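Local structure of alcohol oxidase (Myceliophthora thermophila, 6F74) at residues Ala310-Arg315 and Phe409-Asp414; Tyr352-Arg357 and Ser467-Leu472; Ser190-Thr195 and Thr274-Glu279; Gln259-Gln264 and His301-Pro306; Thr60-Gln65 and Ile104-Val109. The protein binds FAD and, as a VAO-type flavoprotein oxidase, probably couples substrate oxidation to the reduction of molecular oxygen. All blocks are in the same frame, centred on the assembly; numbering follows the deposited sequence.

Interaction 1. Residues Ala310-Arg315 and Phe409-Asp414; sequences AVTAHR and FAEYQD
The F409 ring takes H314 over one face: CD2 of H314 lies 3.4 Å from F409 CZ, displaced toward the rim, in an offset stack whose planes differ by 29°. At the edge of the same ring sits CG2 of T312, near its plane. On the other sheet face, within this strand pair, the Y412 ring is met at its edge by the V311 carbonyl and by A313 CB, 4.3 Å from Y412 CE2. These residues belong to an antiparallel ladder between strands 311-320 and 403-412, the latter outermost at one end of a seven-stranded sheet. V311 and Y412 exchange two backbone hydrogen bonds, as do A313 and A410. A chi1 of 178° swings H314 CG away from its own N and brings CD2 over the F409 ring; NE2 is hydrogen-bonded to S407 OG. T312 OG1 approaches E411 CG at 3.7 Å, although its polar partner is the K380 carbonyl. Helix 382-396 packs against T312, H314 and F409, while helix 415-422 covers V311 and Y412, whose OH bonds E422.

Interaction 2. Residues Tyr352-Arg357 and Ser467-Leu472; sequences YGFWFR and SNVVLL
W355 lies flat against N468, a close side-chain meeting in the antiparallel ladder between two central strands of the seven-stranded sheet. N468 CB sits over one indole face, 3.3 Å from W355 CE2 and 3.6 Å from the centroid of the five-membered ring, a CH-pi contact; the amide follows, stacked 11° from the indole plane. W355 holds CG between its backbone N and carbonyl carbon (chi1 65°), which lays the ring across its neighbour. A glycine here would probably leave the N468 amide without its stacking surface and open a gap beneath helix 328-346, where L331 and I334 touch the indole. The amide is fixed from its far end: OD1 is hydrogen-bonded to S502 OG and ND2 to the V458 carbonyl. On the sheet's other face, F354 CD2 runs beside V469 CG2 at 4.1 Å, and Y352 CD2 meets L471 CG at 4.2 Å. Y352 OH points to the flavin site, hydrogen-bonded to ND1 of H246, an FAD-binding residue. G353 and V470 exchange backbone hydrogen bonds and W355 N donates to N468 O; one water also donates to W355 O at 2.7 Å and to N468 O at 2.8 Å.

Interaction 3. Residues Ser190-Thr195 and Thr274-Glu279; sequences SANKCT and TANHCE
C194 and C278 are joined covalently, their SG atoms 2.0 Å apart with a disulfide torsion of 80°, and this link ties the loop after strand 179-185 to the segment that follows strand 272-276. Hydrogen bonds between side chains add a second tie. The N192 and N276 amides approach from opposite directions with planes 56° apart and exchange two bonds: N276 ND2 donates to N192 OD1 at 2.8 Å, and N192 ND2 donates to N276 OD1 at 3.2 Å. N192 ND2 also donates to E279 OE1 at 2.9 Å, on the anti side of that oxygen; both acceptors of ND2 lie in the N192 amide plane. A leucine in place of N192 would probably leave E279 OE1 and the N276 amide without these partners and weaken the polar tie beside the disulfide. Within the segments, N276 OD1 accepts from C278 N on the face opposite N192 ND2, forming an Asx turn, while S190 OG accepts from N192 N in an ST turn. Packing is slight: C194 SG touches H277 CB at 3.8 Å, and T274 CG2 lies 3.4 Å from the amide nitrogen N192 ND2. E262, from the adjacent strand, accepts from both S190 OG and N276 ND2. A type I turn from S190 to K193 and an Asx turn are thus cross-linked by a disulfide in the FAD-binding (PCMH-type) part of the chain, about 27 Å from its centre.

Interaction 4. Residues Gln259-Gln264 and His301-Pro306; sequences QVLEAQ and HIKVHP
H301 opens the pairing by donating its backbone N to E262 O at 3.0 Å, while its O accepts from L261 N at 2.8 Å. Its imidazole lies beside the E262 side chain, pointing the same way; CG of E262 is 3.7 Å from H301 ND1, and OE2 stands over one ring face near the rim, with the carboxylate plane turned by 50°. OE1 of that carboxylate is hydrogen-bonded to Y188 OH. I302 pairs with V260, and because H301 pairs with E262, the register slips by one residue at L261: a beta bulge. K303 follows, its N hydrogen-bonded to Q259 O, while its CG packs against L261 CD2 at 3.7 Å, the two side chains crossing at about a right angle. NZ of K303 reaches the D258 carbonyl. Past V304, H305 NE2 donates to Q259 OE1 at 2.9 Å, a straight bond (172°) in the ring plane. The bend of Q259 at chi2 brings its amide to H305, with amide and ring planes 83° apart, and Q259 NE2 is hydrogen-bonded to the F253 and G254 carbonyls. Strand 296-306 runs between strand 260-266, which follows helix 256-259, and strand 203-208, whose I204 and I206 touch I302 and whose H205 stacks on H301.

Interaction 5. Residues Thr60-Gln65 and Ile104-Val109; sequences TSPIAQ and ITCAPV
A type I beta turn from P62 to Q65, closed by Q65 N to P62 O at 3.1 Å, carries A64 against the extended backbone of C106 to P108, the CA atoms of A64 and P108 being 5.2 Å apart. P62 CB rests on C106 SG at 3.6 Å, with C106 CB close behind. The same sulfur lies 3.6 Å from A64 C, so it touches the turn at both P62 and A64. Having SG anti to the C106 backbone N (chi1 -179°) sends the sulfur to the turn, where it is also bonded to C120 SG; P62 touches C120 as well. This is packing of two irregular loops about a disulfide: one runs from strand 57-59 to helix 75-84, the other from helix 88-93 to strand 128-131, and the two strands are neighbours in the mixed four-stranded sheet. The methyl of A64 points at the second loop, 3.7 Å from A107 O and from P108 CA. The polar link between the segments is a water that accepts from A64 N at 3.0 Å and donates to C106 O at 2.7 Å. V81 of helix 75-84 touches A64, and Y68 OH is hydrogen-bonded to A107 O. T105, next to C106, is touched by an N-acetylglucosamine.

Interactions 3 and 4 are the pair in direct touch: their centres are 12 Å apart, T274 OG1 meets Q264 NE2 at 2.7 Å across the neighbouring strands 272-276 and 260-266, and E262 of interaction 4 also serves the loop of interaction 3. Interaction 4 hands the chain on to interaction 1, since strand 296-306 is followed by strand 311-320. Interactions 1 and 2 share the seven-stranded sheet, with centres about 21 Å apart. The Y352 side chain in interaction 2 comes within about 5 Å of the bound FAD, against about 12 Å for V260 in interaction 4. Interaction 5 stands apart, its centre about 31 Å from that of interaction 2.

Interaction 1. Residues Ala310-Arg315 and Phe409-Asp414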
# COMPACT_ATOMS: atom_id res chain seq x y z
N ALA A 310 16.30 -21.61 -8.76
CA ALA A 310 17.18 -20.48 -9.05
C ALA A 310 16.39 -19.22 -9.16
O ALA A 310 15.22 -19.25 -9.50
CB ALA A 310 17.97 -20.75 -10.33
N VAL A 311 17.03 -18.13 -8.76
CA VAL A 311 16.57 -16.76 -9.06
C VAL A 311 17.83 -15.99 -9.35
O VAL A 311 18.84 -16.14 -8.64
CB VAL A 311 15.88 -16.07 -7.87
CG1 VAL A 311 15.40 -14.66 -8.26
CG2 VAL A 311 14.68 -16.88 -7.39
N THR A 312 17.80 -15.18 -10.39
CA THR A 312 18.91 -14.27 -10.65
C THR A 312 18.40 -12.84 -10.61
O THR A 312 17.40 -12.53 -11.23
CB THR A 312 19.57 -14.56 -12.01
OG1 THR A 312 19.98 -15.93 -12.04
CG2 THR A 312 20.82 -13.70 -12.21
N ALA A 313 19.13 -11.99 -9.90
CA ALA A 313 18.83 -10.58 -9.82
C ALA A 313 19.76 -9.79 -10.74
O ALA A 313 20.92 -10.15 -10.89
CB ALA A 313 19.00 -10.11 -8.38
N HIS A 314 19.23 -8.72 -11.31
CA HIS A 314 19.96 -7.82 -12.18
C HIS A 314 20.00 -6.44 -11.56
O HIS A 314 18.97 -5.84 -11.38
CB HIS A 314 19.24 -7.72 -13.53
CG HIS A 314 19.90 -6.78 -14.50
ND1 HIS A 314 19.22 -5.80 -15.16
CD2 HIS A 314 21.18 -6.71 -14.94
CE1 HIS A 314 20.05 -5.15 -15.96
NE2 HIS A 314 21.25 -5.68 -15.84
N ARG A 315 21.19 -5.96 -11.23
CA ARG A 315 21.34 -4.62 -10.70
C ARG A 315 21.84 -3.68 -11.80
O ARG A 315 22.91 -3.88 -12.34
CB ARG A 315 22.26 -4.63 -9.48
CG ARG A 315 21.62 -5.32 -8.25
CD ARG A 315 20.62 -4.41 -7.51
NE ARG A 315 20.24 -4.99 -6.20
CZ ARG A 315 20.71 -4.60 -5.00
NH1 ARG A 315 21.60 -3.59 -4.86
NH2 ARG A 315 20.27 -5.18 -3.88
N PHE A 409 24.89 -9.12 -12.11
CA PHE A 409 23.95 -10.19 -11.84
C PHE A 409 24.37 -10.93 -10.59
O PHE A 409 25.56 -11.10 -10.36
CB PHE A 409 23.88 -11.16 -13.00
CG PHE A 409 23.41 -10.53 -14.28
CD1 PHE A 409 24.30 -9.89 -15.12
CD2 PHE A 409 22.08 -10.58 -14.64
CE1 PHE A 409 23.87 -9.30 -16.29
CE2 PHE A 409 21.64 -10.00 -15.81
CZ PHE A 409 22.53 -9.36 -16.64
N ALA A 410 23.40 -11.34 -9.80
CA ALA A 410 23.63 -12.18 -8.62
C ALA A 410 22.67 -13.36 -8.68
O ALA A 410 21.47 -13.17 -8.86
CB ALA A 410 23.40 -11.38 -7.36
N GLU A 411 23.21 -14.57 -8.54
CA GLU A 411 22.41 -15.81 -8.60
C GLU A 411 22.13 -16.30 -7.18
O GLU A 411 23.01 -16.21 -6.33
CB GLU A 411 23.09 -16.89 -9.42
CG GLU A 411 22.12 -17.99 -9.89
CD GLU A 411 22.70 -18.90 -10.96
OE1 GLU A 411 23.13 -18.37 -11.99
OE2 GLU A 411 22.71 -20.17 -10.79
N TYR A 412 20.90 -16.75 -6.93
CA TYR A 412 20.52 -17.38 -5.65
C TYR A 412 19.96 -18.75 -5.93
O TYR A 412 19.47 -18.99 -7.04
CB TYR A 412 19.46 -16.53 -4.92
CG TYR A 412 19.96 -15.14 -4.63
CD1 TYR A 412 20.71 -14.85 -3.49
CD2 TYR A 412 19.72 -14.10 -5.52
CE1 TYR A 412 21.18 -13.58 -3.25
CE2 TYR A 412 20.18 -12.83 -5.28
CZ TYR A 412 20.92 -12.58 -4.15
OH TYR A 412 21.41 -11.32 -3.89
N GLN A 413 20.04 -19.65 -4.94
CA GLN A 413 19.59 -21.06 -5.11
C GLN A 413 18.16 -21.37 -4.59
O GLN A 413 17.73 -22.53 -4.62
CB GLN A 413 20.60 -22.03 -4.50
CG GLN A 413 22.04 -21.82 -4.98
CD GLN A 413 22.19 -21.87 -6.50
OE1 GLN A 413 21.99 -22.92 -7.09
NE2 GLN A 413 22.53 -20.74 -7.15
N ASP A 414 17.43 -20.35 -4.13
CA ASP A 414 15.99 -20.47 -3.84
C ASP A 414 15.35 -19.11 -3.73
O ASP A 414 16.04 -18.08 -3.80
CB ASP A 414 15.69 -21.33 -2.56
CG ASP A 414 15.64 -20.51 -1.28
OD1 ASP A 414 16.67 -19.92 -0.92
OD2 ASP A 414 14.57 -20.46 -0.63

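Interaction 2. Residues Tyr352-Arg357 and Ser467-Leu472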
# COMPACT_ATOMS: atom_id res chain seq x y z
N TYR A 352 11.83 -3.62 -9.25
CA TYR A 352 11.60 -2.21 -9.02
C TYR A 352 12.75 -1.36 -9.46
O TYR A 352 13.92 -1.69 -9.19
CB TYR A 352 11.30 -1.96 -7.53
CG TYR A 352 10.17 -2.82 -7.01
CD1 TYR A 352 10.42 -4.11 -6.47
CD2 TYR A 352 8.88 -2.37 -7.05
CE1 TYR A 352 9.39 -4.89 -6.00
CE2 TYR A 352 7.83 -3.16 -6.57
CZ TYR A 352 8.10 -4.41 -6.04
OH TYR A 352 7.09 -5.18 -5.56
N GLY A 353 12.40 -0.23 -10.08
CA GLY A 353 13.35 0.77 -10.55
C GLY A 353 13.03 2.13 -9.99
O GLY A 353 11.85 2.44 -9.74
N PHE A 354 14.08 2.94 -9.82
CA PHE A 354 14.02 4.19 -9.08
C PHE A 354 14.86 5.20 -9.83
O PHE A 354 15.95 4.86 -10.24
CB PHE A 354 14.64 4.02 -7.67
CG PHE A 354 13.92 3.03 -6.81
CD1 PHE A 354 14.20 1.66 -6.91
CD2 PHE A 354 12.96 3.45 -5.90
CE1 PHE A 354 13.52 0.73 -6.11
CE2 PHE A 354 12.29 2.51 -5.10
CZ PHE A 354 12.58 1.15 -5.20
N TRP A 355 14.40 6.43 -9.96
CA TRP A 355 15.17 7.42 -10.69
C TRP A 355 14.82 8.84 -10.29
O TRP A 355 13.72 9.11 -9.77
CB TRP A 355 15.05 7.21 -12.21
CG TRP A 355 13.66 7.43 -12.84
CD1 TRP A 355 12.70 6.50 -13.03
CD2 TRP A 355 13.14 8.65 -13.40
NE1 TRP A 355 11.59 7.05 -13.64
CE2 TRP A 355 11.85 8.37 -13.89
CE3 TRP A 355 13.64 9.95 -13.52
CZ2 TRP A 355 11.04 9.35 -14.47
CZ3 TRP A 355 12.84 10.93 -14.11
CH2 TRP A 355 11.55 10.62 -14.58
N PHE A 356 15.76 9.72 -10.58
CA PHE A 356 15.71 11.11 -10.16
C PHE A 356 16.35 11.94 -11.24
O PHE A 356 17.47 11.64 -11.68
CB PHE A 356 16.51 11.35 -8.86
CG PHE A 356 15.86 10.80 -7.64
CD1 PHE A 356 14.92 11.54 -6.95
CD2 PHE A 356 16.18 9.51 -7.20
CE1 PHE A 356 14.29 11.00 -5.83
CE2 PHE A 356 15.54 8.98 -6.09
CZ PHE A 356 14.60 9.73 -5.40
N ARG A 357 15.66 12.98 -11.66
CA ARG A 357 16.26 14.02 -12.50
C ARG A 357 17.31 14.81 -11.75
O ARG A 357 18.33 15.18 -12.28
CB ARG A 357 15.22 14.99 -13.00
CG ARG A 357 15.78 15.76 -14.20
CD ARG A 357 15.49 17.25 -14.23
NE ARG A 357 14.18 17.51 -14.77
CZ ARG A 357 13.90 17.77 -16.05
NH1 ARG A 357 14.83 17.86 -16.98
NH2 ARG A 357 12.60 17.96 -16.35
N SER A 467 10.21 11.93 -6.63
CA SER A 467 10.43 10.49 -6.65
C SER A 467 9.68 9.89 -7.84
O SER A 467 8.46 10.16 -8.02
CB SER A 467 9.87 9.87 -5.40
OG SER A 467 8.46 10.11 -5.40
N ASN A 468 10.39 9.14 -8.66
CA ASN A 468 9.77 8.36 -9.71
C ASN A 468 10.15 6.89 -9.51
O ASN A 468 11.31 6.57 -9.21
CB ASN A 468 10.20 8.89 -11.05
CG ASN A 468 9.49 10.18 -11.39
OD1 ASN A 468 8.29 10.14 -11.71
ND2 ASN A 468 10.20 11.33 -11.30
N VAL A 469 9.17 6.01 -9.63
CA VAL A 469 9.37 4.61 -9.33
C VAL A 469 8.64 3.80 -10.40
O VAL A 469 7.48 4.12 -10.78
CB VAL A 469 8.82 4.22 -7.94
CG1 VAL A 469 9.08 2.74 -7.61
CG2 VAL A 469 9.39 5.13 -6.85
N VAL A 470 9.34 2.75 -10.86
CA VAL A 470 8.80 1.74 -11.76
C VAL A 470 8.52 0.45 -10.99
O VAL A 470 9.43 -0.08 -10.37
CB VAL A 470 9.78 1.43 -12.89
CG1 VAL A 470 9.27 0.29 -13.74
CG2 VAL A 470 9.91 2.64 -13.79
N LEU A 471 7.27 -0.05 -11.04
CA LEU A 471 6.88 -1.30 -10.38
C LEU A 471 6.65 -2.35 -11.44
O LEU A 471 5.56 -2.46 -12.02
CB LEU A 471 5.61 -1.10 -9.56
CG LEU A 471 5.63 -0.03 -8.46
CD1 LEU A 471 5.60 1.34 -9.09
CD2 LEU A 471 4.41 -0.23 -7.57
N LEU A 472 7.70 -3.10 -11.78
CA LEU A 472 7.59 -4.08 -12.84
C LEU A 472 7.03 -5.34 -12.17
O LEU A 472 7.76 -6.29 -11.87
CB LEU A 472 8.94 -4.29 -13.50
CG LEU A 472 8.96 -5.23 -14.70
CD1 LEU A 472 8.04 -4.74 -15.83
CD2 LEU A 472 10.39 -5.37 -15.18
O HOH W 1 12.93 8.06 -7.41

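Interaction 3. Residues Ser190-Thr195 and Thr274-Glu279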
# COMPACT_ATOMS: atom_id res chain seq x y z
N SER A 190 -10.63 -26.08 2.51
CA SER A 190 -11.56 -24.97 2.63
C SER A 190 -12.49 -25.20 3.81
O SER A 190 -12.95 -26.32 4.05
CB SER A 190 -12.36 -24.80 1.33
OG SER A 190 -13.50 -23.97 1.54
N ALA A 191 -12.82 -24.10 4.49
CA ALA A 191 -13.79 -24.08 5.57
C ALA A 191 -15.17 -24.60 5.18
O ALA A 191 -15.88 -25.13 6.03
CB ALA A 191 -13.90 -22.67 6.15
N ASN A 192 -15.57 -24.44 3.92
CA ASN A 192 -16.87 -24.98 3.43
C ASN A 192 -16.71 -26.03 2.34
O ASN A 192 -17.66 -26.32 1.61
CB ASN A 192 -17.80 -23.85 2.97
CG ASN A 192 -17.22 -23.01 1.82
OD1 ASN A 192 -16.25 -23.40 1.16
ND2 ASN A 192 -17.82 -21.83 1.59
N LYS A 193 -15.51 -26.59 2.24
CA LYS A 193 -15.13 -27.63 1.24
C LYS A 193 -15.33 -27.25 -0.22
O LYS A 193 -15.55 -28.10 -1.08
CB LYS A 193 -15.80 -28.97 1.57
CG LYS A 193 -15.46 -29.51 2.96
CD LYS A 193 -13.94 -29.75 3.14
CE LYS A 193 -13.53 -29.99 4.58
NZ LYS A 193 -14.44 -30.90 5.32
N CYS A 194 -15.16 -25.96 -0.50
CA CYS A 194 -15.32 -25.45 -1.85
C CYS A 194 -14.21 -25.96 -2.77
O CYS A 194 -13.02 -25.90 -2.41
CB CYS A 194 -15.32 -23.93 -1.84
SG CYS A 194 -15.79 -23.17 -3.40
N THR A 195 -14.64 -26.45 -3.95
CA THR A 195 -13.74 -26.99 -4.97
C THR A 195 -13.61 -26.09 -6.19
O THR A 195 -12.73 -26.31 -7.08
CB THR A 195 -14.20 -28.40 -5.39
OG1 THR A 195 -15.64 -28.45 -5.46
CG2 THR A 195 -13.73 -29.44 -4.36
N THR A 274 -18.32 -17.01 5.68
CA THR A 274 -17.29 -17.43 4.74
C THR A 274 -17.51 -16.72 3.42
O THR A 274 -18.66 -16.59 2.95
CB THR A 274 -17.32 -18.97 4.55
OG1 THR A 274 -17.00 -19.57 5.81
CG2 THR A 274 -16.30 -19.44 3.54
N ALA A 275 -16.42 -16.22 2.84
CA ALA A 275 -16.45 -15.65 1.51
C ALA A 275 -15.44 -16.40 0.64
O ALA A 275 -14.23 -16.35 0.89
CB ALA A 275 -16.10 -14.17 1.53
N ASN A 276 -15.96 -17.11 -0.36
CA ASN A 276 -15.13 -17.80 -1.33
C ASN A 276 -15.92 -18.05 -2.63
O ASN A 276 -17.01 -17.48 -2.83
CB ASN A 276 -14.43 -19.04 -0.71
CG ASN A 276 -15.35 -20.20 -0.41
OD1 ASN A 276 -16.51 -20.22 -0.80
ND2 ASN A 276 -14.82 -21.20 0.30
N HIS A 277 -15.40 -18.94 -3.47
CA HIS A 277 -15.99 -19.20 -4.78
C HIS A 277 -17.40 -19.79 -4.67
O HIS A 277 -18.22 -19.59 -5.56
CB HIS A 277 -15.07 -20.13 -5.62
CG HIS A 277 -13.67 -19.62 -5.76
ND1 HIS A 277 -12.75 -19.65 -4.73
CD2 HIS A 277 -13.03 -19.05 -6.81
CE1 HIS A 277 -11.61 -19.10 -5.13
NE2 HIS A 277 -11.76 -18.73 -6.39
N CYS A 278 -17.67 -20.48 -3.55
CA CYS A 278 -18.93 -21.17 -3.32
C CYS A 278 -19.90 -20.40 -2.45
O CYS A 278 -21.07 -20.76 -2.38
CB CYS A 278 -18.66 -22.52 -2.63
SG CYS A 278 -17.74 -23.66 -3.66
N GLU A 279 -19.44 -19.38 -1.74
CA GLU A 279 -20.28 -18.74 -0.72
C GLU A 279 -20.00 -17.25 -0.64
O GLU A 279 -18.86 -16.81 -0.59
CB GLU A 279 -20.07 -19.44 0.62
CG GLU A 279 -21.14 -19.12 1.65
CD GLU A 279 -20.97 -19.94 2.94
OE1 GLU A 279 -20.17 -20.92 2.95
OE2 GLU A 279 -21.56 -19.55 3.98

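Interaction 4. Residues Gln259-Gln264 and His301-Pro306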
# COMPACT_ATOMS: atom_id res chain seq x y z
N GLN A 259 -4.21 -14.29 -4.87
CA GLN A 259 -3.78 -15.36 -3.97
C GLN A 259 -4.86 -15.79 -3.00
O GLN A 259 -4.84 -16.91 -2.50
CB GLN A 259 -2.52 -14.95 -3.20
CG GLN A 259 -1.35 -14.50 -4.07
CD GLN A 259 -0.92 -15.51 -5.10
OE1 GLN A 259 -1.04 -16.70 -4.91
NE2 GLN A 259 -0.35 -15.02 -6.19
N VAL A 260 -5.84 -14.92 -2.77
CA VAL A 260 -6.85 -15.16 -1.74
C VAL A 260 -7.83 -16.23 -2.22
O VAL A 260 -8.52 -16.06 -3.21
CB VAL A 260 -7.62 -13.87 -1.37
CG1 VAL A 260 -8.60 -14.13 -0.23
CG2 VAL A 260 -6.66 -12.76 -0.96
N LEU A 261 -7.87 -17.34 -1.48
CA LEU A 261 -8.75 -18.47 -1.79
C LEU A 261 -10.10 -18.39 -1.09
O LEU A 261 -11.12 -18.83 -1.64
CB LEU A 261 -8.06 -19.76 -1.36
CG LEU A 261 -6.83 -20.12 -2.19
CD1 LEU A 261 -5.97 -21.12 -1.43
CD2 LEU A 261 -7.27 -20.62 -3.58
N GLU A 262 -10.07 -17.87 0.14
CA GLU A 262 -11.26 -17.61 0.93
C GLU A 262 -10.93 -16.72 2.10
O GLU A 262 -9.75 -16.45 2.37
CB GLU A 262 -11.89 -18.93 1.44
CG GLU A 262 -11.09 -19.77 2.38
CD GLU A 262 -11.78 -21.09 2.67
OE1 GLU A 262 -12.12 -21.80 1.71
OE2 GLU A 262 -12.02 -21.41 3.86
N ALA A 263 -11.98 -16.25 2.78
CA ALA A 263 -11.85 -15.42 3.97
C ALA A 263 -12.99 -15.70 4.95
O ALA A 263 -14.06 -16.13 4.56
CB ALA A 263 -11.84 -13.94 3.57
N GLN A 264 -12.72 -15.44 6.23
CA GLN A 264 -13.76 -15.30 7.22
C GLN A 264 -13.87 -13.80 7.47
O GLN A 264 -12.85 -13.12 7.62
CB GLN A 264 -13.39 -16.02 8.51
CG GLN A 264 -13.31 -17.55 8.43
CD GLN A 264 -14.64 -18.17 8.10
OE1 GLN A 264 -15.63 -17.91 8.76
NE2 GLN A 264 -14.66 -18.98 7.07
N HIS A 301 -7.25 -17.51 3.62
CA HIS A 301 -6.39 -18.56 3.13
C HIS A 301 -5.76 -18.04 1.83
O HIS A 301 -6.49 -17.53 0.98
CB HIS A 301 -7.20 -19.81 2.81
CG HIS A 301 -7.69 -20.55 4.01
ND1 HIS A 301 -8.49 -19.98 4.99
CD2 HIS A 301 -7.57 -21.86 4.34
CE1 HIS A 301 -8.82 -20.91 5.88
NE2 HIS A 301 -8.27 -22.06 5.51
N ILE A 302 -4.44 -18.20 1.67
CA ILE A 302 -3.73 -17.83 0.44
C ILE A 302 -3.10 -19.05 -0.24
O ILE A 302 -2.60 -19.94 0.44
CB ILE A 302 -2.62 -16.76 0.66
CG1 ILE A 302 -1.64 -17.20 1.75
CG2 ILE A 302 -3.25 -15.41 0.98
CD1 ILE A 302 -0.33 -16.43 1.77
N LYS A 303 -3.09 -19.04 -1.57
CA LYS A 303 -2.26 -19.96 -2.34
C LYS A 303 -0.81 -19.73 -1.98
O LYS A 303 -0.38 -18.57 -1.81
CB LYS A 303 -2.39 -19.71 -3.84
CG LYS A 303 -3.73 -20.00 -4.43
CD LYS A 303 -3.73 -19.71 -5.93
CE LYS A 303 -5.13 -19.69 -6.53
NZ LYS A 303 -5.19 -18.58 -7.60
N VAL A 304 -0.07 -20.81 -1.83
CA VAL A 304 1.40 -20.74 -1.78
C VAL A 304 1.94 -21.68 -2.84
O VAL A 304 1.26 -22.61 -3.27
CB VAL A 304 1.99 -20.97 -0.38
CG1 VAL A 304 1.57 -19.84 0.53
CG2 VAL A 304 1.60 -22.32 0.22
N HIS A 305 3.17 -21.40 -3.28
CA HIS A 305 3.68 -21.94 -4.52
C HIS A 305 4.99 -22.69 -4.31
O HIS A 305 5.77 -22.29 -3.46
CB HIS A 305 3.86 -20.79 -5.51
CG HIS A 305 2.58 -20.08 -5.81
ND1 HIS A 305 1.73 -20.46 -6.82
CD2 HIS A 305 1.99 -19.02 -5.20
CE1 HIS A 305 0.68 -19.67 -6.82
NE2 HIS A 305 0.80 -18.79 -5.85
N PRO A 306 5.26 -23.74 -5.11
CA PRO A 306 6.53 -24.46 -4.98
C PRO A 306 7.74 -23.52 -5.03
O PRO A 306 7.75 -22.57 -5.80
CB PRO A 306 6.54 -25.38 -6.23
CG PRO A 306 5.11 -25.52 -6.64
CD PRO A 306 4.48 -24.19 -6.28

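Interaction 5. Residues Thr60-Gln65 and Ile104-Val109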
# COMPACT_ATOMS: atom_id res chain seq x y z
N THR A 60 -6.46 7.45 22.99
CA THR A 60 -5.29 7.65 22.18
C THR A 60 -4.63 8.96 22.56
O THR A 60 -5.27 9.86 23.15
CB THR A 60 -5.62 7.60 20.68
OG1 THR A 60 -6.45 8.70 20.29
CG2 THR A 60 -6.26 6.23 20.33
N SER A 61 -3.32 9.00 22.28
CA SER A 61 -2.58 10.23 22.47
C SER A 61 -1.68 10.47 21.27
O SER A 61 -1.03 9.53 20.84
CB SER A 61 -1.74 10.21 23.75
OG SER A 61 -2.13 9.35 24.80
N PRO A 62 -1.64 11.71 20.75
CA PRO A 62 -0.74 12.00 19.63
C PRO A 62 0.67 11.51 19.89
O PRO A 62 1.19 11.69 20.97
CB PRO A 62 -0.75 13.53 19.51
CG PRO A 62 -2.00 13.97 20.16
CD PRO A 62 -2.44 12.88 21.15
N ILE A 63 1.26 10.84 18.91
CA ILE A 63 2.56 10.17 19.08
C ILE A 63 3.59 11.08 19.72
O ILE A 63 4.25 10.70 20.69
CB ILE A 63 3.07 9.60 17.75
CG1 ILE A 63 2.09 8.55 17.19
CG2 ILE A 63 4.41 8.92 17.92
CD1 ILE A 63 1.86 7.31 18.02
N ALA A 64 3.66 12.32 19.22
CA ALA A 64 4.65 13.29 19.70
C ALA A 64 4.13 14.35 20.67
O ALA A 64 4.70 15.47 20.73
CB ALA A 64 5.26 13.97 18.49
N GLN A 65 3.10 14.05 21.46
CA GLN A 65 2.55 15.06 22.42
C GLN A 65 3.53 15.52 23.51
O GLN A 65 3.43 16.65 24.02
CB GLN A 65 1.25 14.60 23.07
CG GLN A 65 1.36 13.30 23.88
CD GLN A 65 0.14 13.03 24.73
OE1 GLN A 65 -0.94 13.59 24.53
NE2 GLN A 65 0.29 12.08 25.61
N ILE A 104 0.15 15.28 9.31
CA ILE A 104 0.93 15.45 10.55
C ILE A 104 0.44 16.73 11.25
O ILE A 104 0.86 17.86 10.90
CB ILE A 104 2.46 15.51 10.26
CG1 ILE A 104 2.95 14.20 9.62
CG2 ILE A 104 3.27 15.77 11.53
CD1 ILE A 104 4.40 14.21 9.16
N THR A 105 -0.47 16.56 12.20
CA THR A 105 -1.00 17.65 13.02
C THR A 105 -0.36 17.71 14.41
O THR A 105 -0.73 18.55 15.22
CB THR A 105 -2.53 17.51 13.17
OG1 THR A 105 -2.87 16.21 13.74
CG2 THR A 105 -3.18 17.71 11.79
N CYS A 106 0.57 16.79 14.68
CA CYS A 106 1.39 16.83 15.88
C CYS A 106 2.79 16.35 15.55
O CYS A 106 3.13 15.19 15.75
CB CYS A 106 0.74 15.98 16.99
SG CYS A 106 1.67 15.99 18.53
N ALA A 107 3.59 17.26 15.01
CA ALA A 107 4.93 16.93 14.50
C ALA A 107 5.89 16.56 15.63
O ALA A 107 5.82 17.15 16.71
CB ALA A 107 5.49 18.08 13.68
N PRO A 108 6.79 15.59 15.41
CA PRO A 108 7.90 15.49 16.36
C PRO A 108 8.78 16.73 16.24
O PRO A 108 8.92 17.27 15.14
CB PRO A 108 8.63 14.25 15.91
CG PRO A 108 8.38 14.17 14.46
CD PRO A 108 6.96 14.66 14.29
N VAL A 109 9.32 17.19 17.38
CA VAL A 109 10.16 18.40 17.39
C VAL A 109 11.58 17.97 17.71
O VAL A 109 11.80 17.27 18.70
CB VAL A 109 9.65 19.44 18.41
CG1 VAL A 109 10.49 20.72 18.35
CG2 VAL A 109 8.22 19.78 18.16
O HOH W 2 2.35 12.72 16.51